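Long-range contacts in NAD-dependent epimerase/dehydratase (Veillonella parvula, PDB 4HNG), which probably binds NAD(P) through a Rossmann-type domain and may act as an epimerase, dehydratase or related reductase, its substrate not being established: residues A[6-11]-A[31-36]; A[69-74]-A[93-98]; A[159-164]-A[181-186]. All coordinates share one frame; numbering follows the deposited sequence.

Contact 1: A[6-11]-A[31-36]; sequences KYITIL and MHITLY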
loop_
_atom_site.group_PDB
_atom_site.type_symbol
_atom_site.label_atom_id
_atom_site.label_comp_id
_atom_site.label_asym_id
_atom_site.label_seq_id
_atom_site.Cartn_x
_atom_site.Cartn_y
_atom_site.Cartn_z
ATOM N N LYS A 6 -4.682 -15.975 5.901
ATOM C CA LYS A 6 -5.038 -15.871 7.309
ATOM C C LYS A 6 -4.093 -14.944 8.068
ATOM O O LYS A 6 -4.513 -14.235 8.981
ATOM C CB LYS A 6 -5.078 -17.248 7.974
ATOM C CG LYS A 6 -5.464 -17.180 9.438
ATOM C CD LYS A 6 -5.890 -18.534 9.974
ATOM C CE LYS A 6 -6.519 -18.395 11.351
ATOM N NZ LYS A 6 -7.664 -17.438 11.341
ATOM N N TYR A 7 -2.818 -14.943 7.690
ATOM C CA TYR A 7 -1.834 -14.127 8.391
ATOM C C TYR A 7 -1.290 -13.030 7.500
ATOM O O TYR A 7 -0.683 -13.317 6.461
ATOM C CB TYR A 7 -0.679 -14.981 8.914
ATOM C CG TYR A 7 -1.128 -16.124 9.794
ATOM C CD1 TYR A 7 -1.323 -15.938 11.154
ATOM C CD2 TYR A 7 -1.369 -17.382 9.263
ATOM C CE1 TYR A 7 -1.742 -16.978 11.966
ATOM C CE2 TYR A 7 -1.784 -18.426 10.063
ATOM C CZ TYR A 7 -1.971 -18.218 11.414
ATOM O OH TYR A 7 -2.384 -19.266 12.209
ATOM N N ILE A 8 -1.526 -11.789 7.910
ATOM C CA ILE A 8 -1.023 -10.620 7.203
ATOM C C ILE A 8 -0.141 -9.778 8.109
ATOM O O ILE A 8 -0.475 -9.530 9.266
ATOM C CB ILE A 8 -2.184 -9.769 6.624
ATOM C CG1 ILE A 8 -1.646 -8.554 5.877
ATOM C CG2 ILE A 8 -3.141 -9.326 7.728
ATOM C CD1 ILE A 8 -2.703 -7.849 5.037
ATOM N N THR A 9 0.995 -9.337 7.576
ATOM C CA THR A 9 1.793 -8.319 8.236
ATOM C C THR A 9 1.678 -6.985 7.504
ATOM O O THR A 9 1.874 -6.909 6.290
ATOM C CB THR A 9 3.264 -8.727 8.335
ATOM O OG1 THR A 9 3.372 -9.880 9.185
ATOM C CG2 THR A 9 4.081 -7.605 8.936
ATOM N N ILE A 10 1.334 -5.958 8.267
ATOM C CA ILE A 10 1.185 -4.611 7.737
ATOM C C ILE A 10 2.389 -3.780 8.134
ATOM O O ILE A 10 2.591 -3.485 9.308
ATOM C CB ILE A 10 -0.109 -3.976 8.255
ATOM C CG1 ILE A 10 -1.304 -4.757 7.689
ATOM C CG2 ILE A 10 -0.168 -2.490 7.881
ATOM C CD1 ILE A 10 -2.655 -4.324 8.240
ATOM N N LEU A 11 3.209 -3.448 7.145
ATOM C CA LEU A 11 4.386 -2.616 7.351
ATOM C C LEU A 11 3.983 -1.166 7.138
ATOM O O LEU A 11 3.252 -0.859 6.198
ATOM C CB LEU A 11 5.489 -3.030 6.376
ATOM C CG LEU A 11 5.926 -4.492 6.449
ATOM C CD1 LEU A 11 7.033 -4.780 5.459
ATOM C CD2 LEU A 11 6.393 -4.805 7.874
ATOM N N MET A 31 -8.786 -12.723 9.857
ATOM C CA MET A 31 -7.334 -12.700 9.679
ATOM C C MET A 31 -6.601 -12.335 10.962
ATOM O O MET A 31 -7.101 -11.561 11.780
ATOM C CB MET A 31 -6.930 -11.720 8.577
ATOM C CG MET A 31 -7.325 -12.158 7.179
ATOM S SD MET A 31 -6.802 -10.947 5.946
ATOM C CE MET A 31 -5.084 -11.392 5.765
ATOM N N HIS A 32 -5.414 -12.908 11.130
ATOM C CA HIS A 32 -4.518 -12.530 12.210
ATOM C C HIS A 32 -3.554 -11.483 11.685
ATOM O O HIS A 32 -2.834 -11.719 10.717
ATOM C CB HIS A 32 -3.742 -13.741 12.731
ATOM C CG HIS A 32 -4.559 -14.658 13.583
ATOM N ND1 HIS A 32 -5.752 -15.202 13.158
ATOM C CD2 HIS A 32 -4.359 -15.123 14.838
ATOM C CE1 HIS A 32 -6.250 -15.966 14.115
ATOM N NE2 HIS A 32 -5.423 -15.934 15.146
ATOM N N ILE A 33 -3.534 -10.328 12.337
ATOM C CA ILE A 33 -2.829 -9.161 11.824
ATOM C C ILE A 33 -1.614 -8.811 12.675
ATOM O O ILE A 33 -1.697 -8.715 13.900
ATOM C CB ILE A 33 -3.779 -7.947 11.754
ATOM C CG1 ILE A 33 -5.007 -8.292 10.906
ATOM C CG2 ILE A 33 -3.059 -6.724 11.215
ATOM C CD1 ILE A 33 -6.123 -7.289 11.043
ATOM N N THR A 34 -0.477 -8.643 12.012
ATOM C CA THR A 34 0.732 -8.158 12.660
ATOM C C THR A 34 1.042 -6.757 12.144
ATOM O O THR A 34 1.159 -6.538 10.928
ATOM C CB THR A 34 1.921 -9.118 12.413
ATOM O OG1 THR A 34 1.624 -10.388 13.004
ATOM C CG2 THR A 34 3.195 -8.572 13.028
ATOM N N LEU A 35 1.143 -5.811 13.068
ATOM C CA LEU A 35 1.402 -4.410 12.745
ATOM C C LEU A 35 2.841 -4.084 13.077
ATOM O O LEU A 35 3.304 -4.361 14.183
ATOM C CB LEU A 35 0.478 -3.492 13.548
ATOM C CG LEU A 35 -1.018 -3.773 13.390
ATOM C CD1 LEU A 35 -1.870 -2.824 14.208
ATOM C CD2 LEU A 35 -1.384 -3.713 11.909
ATOM N N TYR A 36 3.542 -3.485 12.124
ATOM C CA TYR A 36 4.941 -3.133 12.310
ATOM C C TYR A 36 5.163 -1.672 11.974
ATOM O O TYR A 36 4.628 -1.172 10.981
ATOM C CB TYR A 36 5.847 -4.009 11.442
ATOM C CG TYR A 36 7.325 -3.775 11.695
ATOM C CD1 TYR A 36 7.956 -4.345 12.796
ATOM C CD2 TYR A 36 8.088 -2.976 10.847
ATOM C CE1 TYR A 36 9.299 -4.132 13.044
ATOM C CE2 TYR A 36 9.445 -2.759 11.087
ATOM C CZ TYR A 36 10.036 -3.342 12.189
ATOM O OH TYR A 36 11.370 -3.145 12.441
#
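The amide N of H32 gives a short hydrogen bond of 2.7 Å to O of K6, the first rung of a parallel ladder. The N of I8 then bonds to O of H32, and the N of T34 to O of I8. The N of I10 meets O of T34 at 2.7 Å, nearly straight at 170°. The N of Y36 closes the series on O of I10. Strands 7-11 and 32-37 thus run in the same direction and pair residue for residue, from Y7 with H32 to L11 with Y36. They are the two strands of the first beta-alpha-beta unit of the Rossmann fold, and helix 16-28 is the crossover between them. I8, I10, I33 and L35 point to the face that this helix covers. There CD1 of I10 rests on CG2 of I33 at 3.8 Å. CE of M31 presses on CB and CG2 of I8, both at 3.4 Å, a tight fit. The M31 chain reaches them by bending at chi3 (81°). Y7, T9, T34 and Y36 lie on the other face. OG1 of T9 sits beside CB of T34 at 3.6 Å and is hydrogen-bonded to O of A70. CB of Y36 packs on CD2 of L11 at 3.7 Å, and its hydroxyl bonds to O of S60. At the start of the ladder, Y7 and H32 lie side by side. Their rings are oblique, with planes at 53°, and CD1 of Y7 touches CB of H32. K6 runs alongside and bends at its last torsion, which puts NZ 3.4 Å from CE1 of H32; NZ also bonds weakly to O of D30. With an alanine at H32 the end of K6 would probably lose its neighbour and turn more freely, while Y7 kept CB.

Contact 2: A[69-74]-A[93-98]; sequences QAVTNA and KALSRK
Two helices of the Rossmann-type domain, 64-71 and 85-97, meet at their C-terminal ends, where V71 touches L95 and K98. Helix 64-71 leads through a type II turn, V71 to A74, towards strand 76-79. V71 fills the middle of the contact. Its CG1 lies 3.9 Å from CD2 of L95, and the two side chains cross at about a right angle. Its CG2 meets CG of K98 at 4.1 Å and lies just as far from O of A94. The K98 chain bends at chi2 (-56°), which lays its methylenes across T72. CD of K98 is 3.6 Å from OG1 of T72. That hydroxyl is hydrogen-bonded to O of E68, in the last turn of helix 64-71. No direct hydrogen bond joins the two segments. One water links them instead: it accepts from N of N73 at 3.1 Å and donates to O of K98 at 2.7 Å. The contact is therefore apolar at V71 and L95, with the lysine contributing its carbon chain. The two segments are thus held mainly by carbon packing, and their polar link depends on a bound water.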
loop_
_atom_site.group_PDB
_atom_site.type_symbol
_atom_site.label_atom_id
_atom_site.label_comp_id
_atom_site.label_asym_id
_atom_site.label_seq_id
_atom_site.Cartn_x
_atom_site.Cartn_y
_atom_site.Cartn_z
ATOM N N GLN A 69 11.249 -10.583 12.376
ATOM C CA GLN A 69 10.269 -11.092 13.332
ATOM C C GLN A 69 8.848 -10.810 12.849
ATOM O O GLN A 69 7.992 -11.699 12.853
ATOM C CB GLN A 69 10.480 -10.475 14.718
ATOM C CG GLN A 69 9.499 -10.972 15.770
ATOM C CD GLN A 69 9.678 -10.294 17.121
ATOM O OE1 GLN A 69 10.737 -9.739 17.422
ATOM N NE2 GLN A 69 8.635 -10.337 17.941
ATOM N N ALA A 70 8.610 -9.574 12.423
ATOM C CA ALA A 70 7.275 -9.143 12.013
ATOM C C ALA A 70 6.732 -9.902 10.807
ATOM O O ALA A 70 5.533 -10.149 10.716
ATOM C CB ALA A 70 7.256 -7.644 11.749
ATOM N N VAL A 71 7.604 -10.286 9.882
ATOM C CA VAL A 71 7.144 -10.972 8.679
ATOM C C VAL A 71 7.248 -12.500 8.742
ATOM O O VAL A 71 6.790 -13.191 7.828
ATOM C CB VAL A 71 7.842 -10.432 7.402
ATOM C CG1 VAL A 71 7.649 -8.933 7.287
ATOM C CG2 VAL A 71 9.332 -10.805 7.391
ATOM N N THR A 72 7.835 -13.038 9.810
ATOM C CA THR A 72 7.926 -14.494 9.949
ATOM C C THR A 72 6.534 -15.116 9.869
ATOM O O THR A 72 5.604 -14.661 10.531
ATOM C CB THR A 72 8.609 -14.914 11.267
ATOM O OG1 THR A 72 9.944 -14.395 11.306
ATOM C CG2 THR A 72 8.662 -16.434 11.385
ATOM N N ASN A 73 6.387 -16.145 9.042
ATOM C CA ASN A 73 5.094 -16.813 8.882
ATOM C C ASN A 73 3.946 -15.913 8.391
ATOM O O ASN A 73 2.774 -16.259 8.533
ATOM C CB ASN A 73 4.685 -17.516 10.182
ATOM C CG ASN A 73 5.656 -18.614 10.587
ATOM O OD1 ASN A 73 6.112 -19.401 9.753
ATOM N ND2 ASN A 73 5.978 -18.669 11.875
ATOM N N ALA A 74 4.274 -14.758 7.822
ATOM C CA ALA A 74 3.255 -13.975 7.139
ATOM C C ALA A 74 2.897 -14.717 5.863
ATOM O O ALA A 74 3.765 -15.311 5.224
ATOM C CB ALA A 74 3.770 -12.569 6.801
ATOM N N LYS A 93 14.827 -7.839 1.494
ATOM C CA LYS A 93 15.777 -8.754 2.126
ATOM C C LYS A 93 15.155 -9.540 3.272
ATOM O O LYS A 93 15.399 -10.746 3.407
ATOM C CB LYS A 93 17.028 -8.008 2.598
ATOM C CG LYS A 93 17.995 -7.696 1.468
ATOM C CD LYS A 93 19.321 -7.159 1.987
ATOM C CE LYS A 93 19.201 -5.712 2.442
ATOM N NZ LYS A 93 20.500 -5.198 2.957
ATOM N N ALA A 94 14.351 -8.866 4.093
ATOM C CA ALA A 94 13.691 -9.551 5.200
ATOM C C ALA A 94 12.729 -10.614 4.686
ATOM O O ALA A 94 12.717 -11.744 5.196
ATOM C CB ALA A 94 12.959 -8.561 6.095
ATOM N N LEU A 95 11.924 -10.249 3.685
ATOM C CA LEU A 95 11.000 -11.203 3.065
ATOM C C LEU A 95 11.790 -12.388 2.495
ATOM O O LEU A 95 11.399 -13.558 2.649
ATOM C CB LEU A 95 10.156 -10.538 1.965
ATOM C CG LEU A 95 9.346 -9.347 2.488
ATOM C CD1 LEU A 95 8.708 -8.559 1.348
ATOM C CD2 LEU A 95 8.303 -9.804 3.492
ATOM N N SER A 96 12.901 -12.088 1.825
ATOM C CA SER A 96 13.753 -13.128 1.256
ATOM C C SER A 96 14.229 -14.135 2.307
ATOM O O SER A 96 14.131 -15.344 2.121
ATOM C CB SER A 96 14.957 -12.513 0.536
ATOM O OG SER A 96 15.780 -13.529 0.007
ATOM N N ARG A 97 14.705 -13.614 3.431
ATOM C CA ARG A 97 15.236 -14.457 4.489
ATOM C C ARG A 97 14.155 -15.299 5.163
ATOM O O ARG A 97 14.446 -16.384 5.673
ATOM C CB ARG A 97 15.958 -13.585 5.514
ATOM C CG ARG A 97 17.204 -12.921 4.957
ATOM C CD ARG A 97 17.833 -11.983 5.975
ATOM N NE ARG A 97 18.551 -10.881 5.337
ATOM C CZ ARG A 97 19.850 -10.648 5.476
ATOM N NH1 ARG A 97 20.593 -11.438 6.242
ATOM N NH2 ARG A 97 20.405 -9.615 4.853
ATOM N N LYS A 98 12.915 -14.813 5.148
ATOM C CA LYS A 98 11.814 -15.537 5.779
ATOM C C LYS A 98 10.931 -16.286 4.779
ATOM O O LYS A 98 9.870 -16.807 5.134
ATOM C CB LYS A 98 10.976 -14.594 6.652
ATOM C CG LYS A 98 11.752 -14.062 7.851
ATOM C CD LYS A 98 12.310 -15.213 8.689
ATOM C CE LYS A 98 13.287 -14.723 9.736
ATOM N NZ LYS A 98 13.798 -15.862 10.547
HETATM O O HOH W 1 8.659 -17.515 7.479
#

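Contact 3: A[159-164]-A[181-186]; sequences NDPEKT and SREAVV
The guanidinium of R182 is met at its edge, close to its plane, by OD1 of N159. The amide plane of N159 is turned 57° from the guanidinium. NH1 of R182 donates to OD1 of N159 at 2.9 Å, and it reaches this oxygen from above the carbonyl plane. The CD methylene of R182 also lies close to the same oxygen. ND2 of N159 turns to another partner, OE1 of Q16 in helix 16-28. The carboxylate of E183 is met from above its plane as well. N of D160 donates to OE1 of E183 at 2.9 Å, nearly straight at 169°. E183 bends at chi2 (84°), which brings its carboxylate against the backbone of D160 and P161, with OE2 at 4.0 Å from CD of P161. OE2 of E183 also has a long, weak ion pair with K20. These residues join the loop after strand 148-158 to the start of helix 182-193. S181 is the N-cap of that helix. Its OG accepts from N of A184 at 3.0 Å, a capping bond. OG of S181 also lies 2.4 Å from O of K163, so short that the exact length is doubtful. The loop makes its own type I turn from D160 to K163. An Asx turn overlaps it, in which OD2 of D160 accepts from N of E162 at 2.9 Å. Beyond the turn, CB of A184 packs against O of T164 at 3.6 Å. NZ of K163 leads away to a salt bridge with E210. The S181 hydroxyl caps the helix and appears to face the loop carbonyl as well. E183 is already engaged by a backbone N-H, and K20 nearby would probably favour its negative charge.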
loop_
_atom_site.group_PDB
_atom_site.type_symbol
_atom_site.label_atom_id
_atom_site.label_comp_id
_atom_site.label_asym_id
_atom_site.label_seq_id
_atom_site.Cartn_x
_atom_site.Cartn_y
_atom_site.Cartn_z
ATOM N N ASN A 159 -10.468 11.638 2.292
ATOM C CA ASN A 159 -11.310 10.760 3.100
ATOM C C ASN A 159 -12.786 11.066 2.873
ATOM O O ASN A 159 -13.193 12.225 2.884
ATOM C CB ASN A 159 -10.974 10.915 4.585
ATOM C CG ASN A 159 -9.556 10.477 4.912
ATOM O OD1 ASN A 159 -9.032 9.548 4.311
ATOM N ND2 ASN A 159 -8.924 11.167 5.851
ATOM N N ASP A 160 -13.579 10.023 2.650
ATOM C CA ASP A 160 -15.028 10.173 2.567
ATOM C C ASP A 160 -15.659 8.793 2.634
ATOM O O ASP A 160 -15.556 8.010 1.689
ATOM C CB ASP A 160 -15.428 10.893 1.274
ATOM C CG ASP A 160 -16.907 11.230 1.224
ATOM O OD1 ASP A 160 -17.281 12.175 0.493
ATOM O OD2 ASP A 160 -17.696 10.563 1.922
ATOM N N PRO A 161 -16.299 8.479 3.768
ATOM C CA PRO A 161 -16.884 7.150 3.978
ATOM C C PRO A 161 -17.963 6.812 2.948
ATOM O O PRO A 161 -18.233 5.634 2.712
ATOM C CB PRO A 161 -17.500 7.257 5.380
ATOM C CG PRO A 161 -17.665 8.719 5.625
ATOM C CD PRO A 161 -16.509 9.364 4.925
ATOM N N GLU A 162 -18.562 7.833 2.344
ATOM C CA GLU A 162 -19.622 7.621 1.363
ATOM C C GLU A 162 -19.089 7.364 -0.045
ATOM O O GLU A 162 -19.848 6.989 -0.937
ATOM C CB GLU A 162 -20.584 8.808 1.352
ATOM C CG GLU A 162 -21.186 9.109 2.712
ATOM C CD GLU A 162 -21.784 7.876 3.370
ATOM O OE1 GLU A 162 -22.448 7.085 2.666
ATOM O OE2 GLU A 162 -21.584 7.693 4.592
ATOM N N LYS A 163 -17.787 7.565 -0.240
ATOM C CA LYS A 163 -17.171 7.384 -1.550
ATOM C C LYS A 163 -16.302 6.124 -1.555
ATOM O O LYS A 163 -15.121 6.182 -1.204
ATOM C CB LYS A 163 -16.292 8.590 -1.901
ATOM C CG LYS A 163 -17.020 9.909 -2.061
ATOM C CD LYS A 163 -17.874 9.928 -3.318
ATOM C CE LYS A 163 -18.133 11.355 -3.790
ATOM N NZ LYS A 163 -16.910 11.974 -4.387
ATOM N N THR A 164 -16.872 4.990 -1.953
ATOM C CA THR A 164 -16.131 3.730 -1.914
ATOM C C THR A 164 -15.871 3.133 -3.299
ATOM O O THR A 164 -15.338 2.030 -3.414
ATOM C CB THR A 164 -16.843 2.675 -1.043
ATOM O OG1 THR A 164 -18.197 2.524 -1.486
ATOM C CG2 THR A 164 -16.842 3.104 0.416
ATOM N N SER A 181 -10.740 8.041 -2.827
ATOM C CA SER A 181 -10.846 8.102 -1.372
ATOM C C SER A 181 -10.026 6.980 -0.752
ATOM O O SER A 181 -9.813 5.928 -1.362
ATOM C CB SER A 181 -12.296 8.012 -0.907
ATOM O OG SER A 181 -12.794 6.694 -1.067
ATOM N N ARG A 182 -9.558 7.212 0.469
ATOM C CA ARG A 182 -8.814 6.158 1.149
ATOM C C ARG A 182 -9.720 4.960 1.416
ATOM O O ARG A 182 -9.267 3.820 1.364
ATOM C CB ARG A 182 -8.199 6.688 2.446
ATOM C CG ARG A 182 -7.090 7.705 2.230
ATOM C CD ARG A 182 -6.325 8.000 3.515
ATOM N NE ARG A 182 -5.232 8.935 3.265
ATOM C CZ ARG A 182 -5.398 10.242 3.102
ATOM N NH1 ARG A 182 -6.615 10.775 3.188
ATOM N NH2 ARG A 182 -4.349 11.026 2.861
ATOM N N GLU A 183 -10.997 5.213 1.671
ATOM C CA GLU A 183 -11.959 4.130 1.866
ATOM C C GLU A 183 -12.084 3.250 0.606
ATOM O O GLU A 183 -12.188 2.026 0.692
ATOM C CB GLU A 183 -13.326 4.691 2.280
ATOM C CG GLU A 183 -13.364 5.339 3.681
ATOM C CD GLU A 183 -12.914 6.802 3.721
ATOM O OE1 GLU A 183 -12.462 7.347 2.693
ATOM O OE2 GLU A 183 -13.031 7.412 4.802
ATOM N N ALA A 184 -12.070 3.873 -0.563
ATOM C CA ALA A 184 -12.135 3.130 -1.814
ATOM C C ALA A 184 -10.879 2.302 -2.029
ATOM O O ALA A 184 -10.945 1.155 -2.482
ATOM C CB ALA A 184 -12.368 4.080 -2.996
ATOM N N VAL A 185 -9.721 2.884 -1.710
ATOM C CA VAL A 185 -8.470 2.141 -1.841
ATOM C C VAL A 185 -8.491 0.917 -0.919
ATOM O O VAL A 185 -8.062 -0.167 -1.310
ATOM C CB VAL A 185 -7.245 3.020 -1.543
ATOM C CG1 VAL A 185 -5.960 2.194 -1.577
ATOM C CG2 VAL A 185 -7.149 4.156 -2.555
ATOM N N VAL A 186 -8.980 1.107 0.305
ATOM C CA VAL A 186 -9.070 -0.003 1.254
ATOM C C VAL A 186 -9.984 -1.104 0.701
ATOM O O VAL A 186 -9.676 -2.291 0.807
ATOM C CB VAL A 186 -9.504 0.465 2.658
ATOM C CG1 VAL A 186 -9.953 -0.722 3.522
ATOM C CG2 VAL A 186 -8.363 1.234 3.321
#

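How the contacts relate
The three contacts follow one another along the chain, each closing before the next opens. Contacts 1 and 2 are neighbours, with centres 12 Å apart. They touch where the end of helix 64-71 lies on strands 7-11 and 32-37, so contact 2 continues the packing on that face of the sheet. Contact 3 lies about 21 Å from contact 1 and 30 Å from contact 2 between centres, on the opposite side of the chain's centre from contact 2. The mixed sheet holds both strands of contact 1 and strand 148-158, which leads into contact 3. Helix 16-28 packs on residues of contacts 1 and 3, so one helix ties the first beta-alpha-beta unit to the loop and helix 182-193.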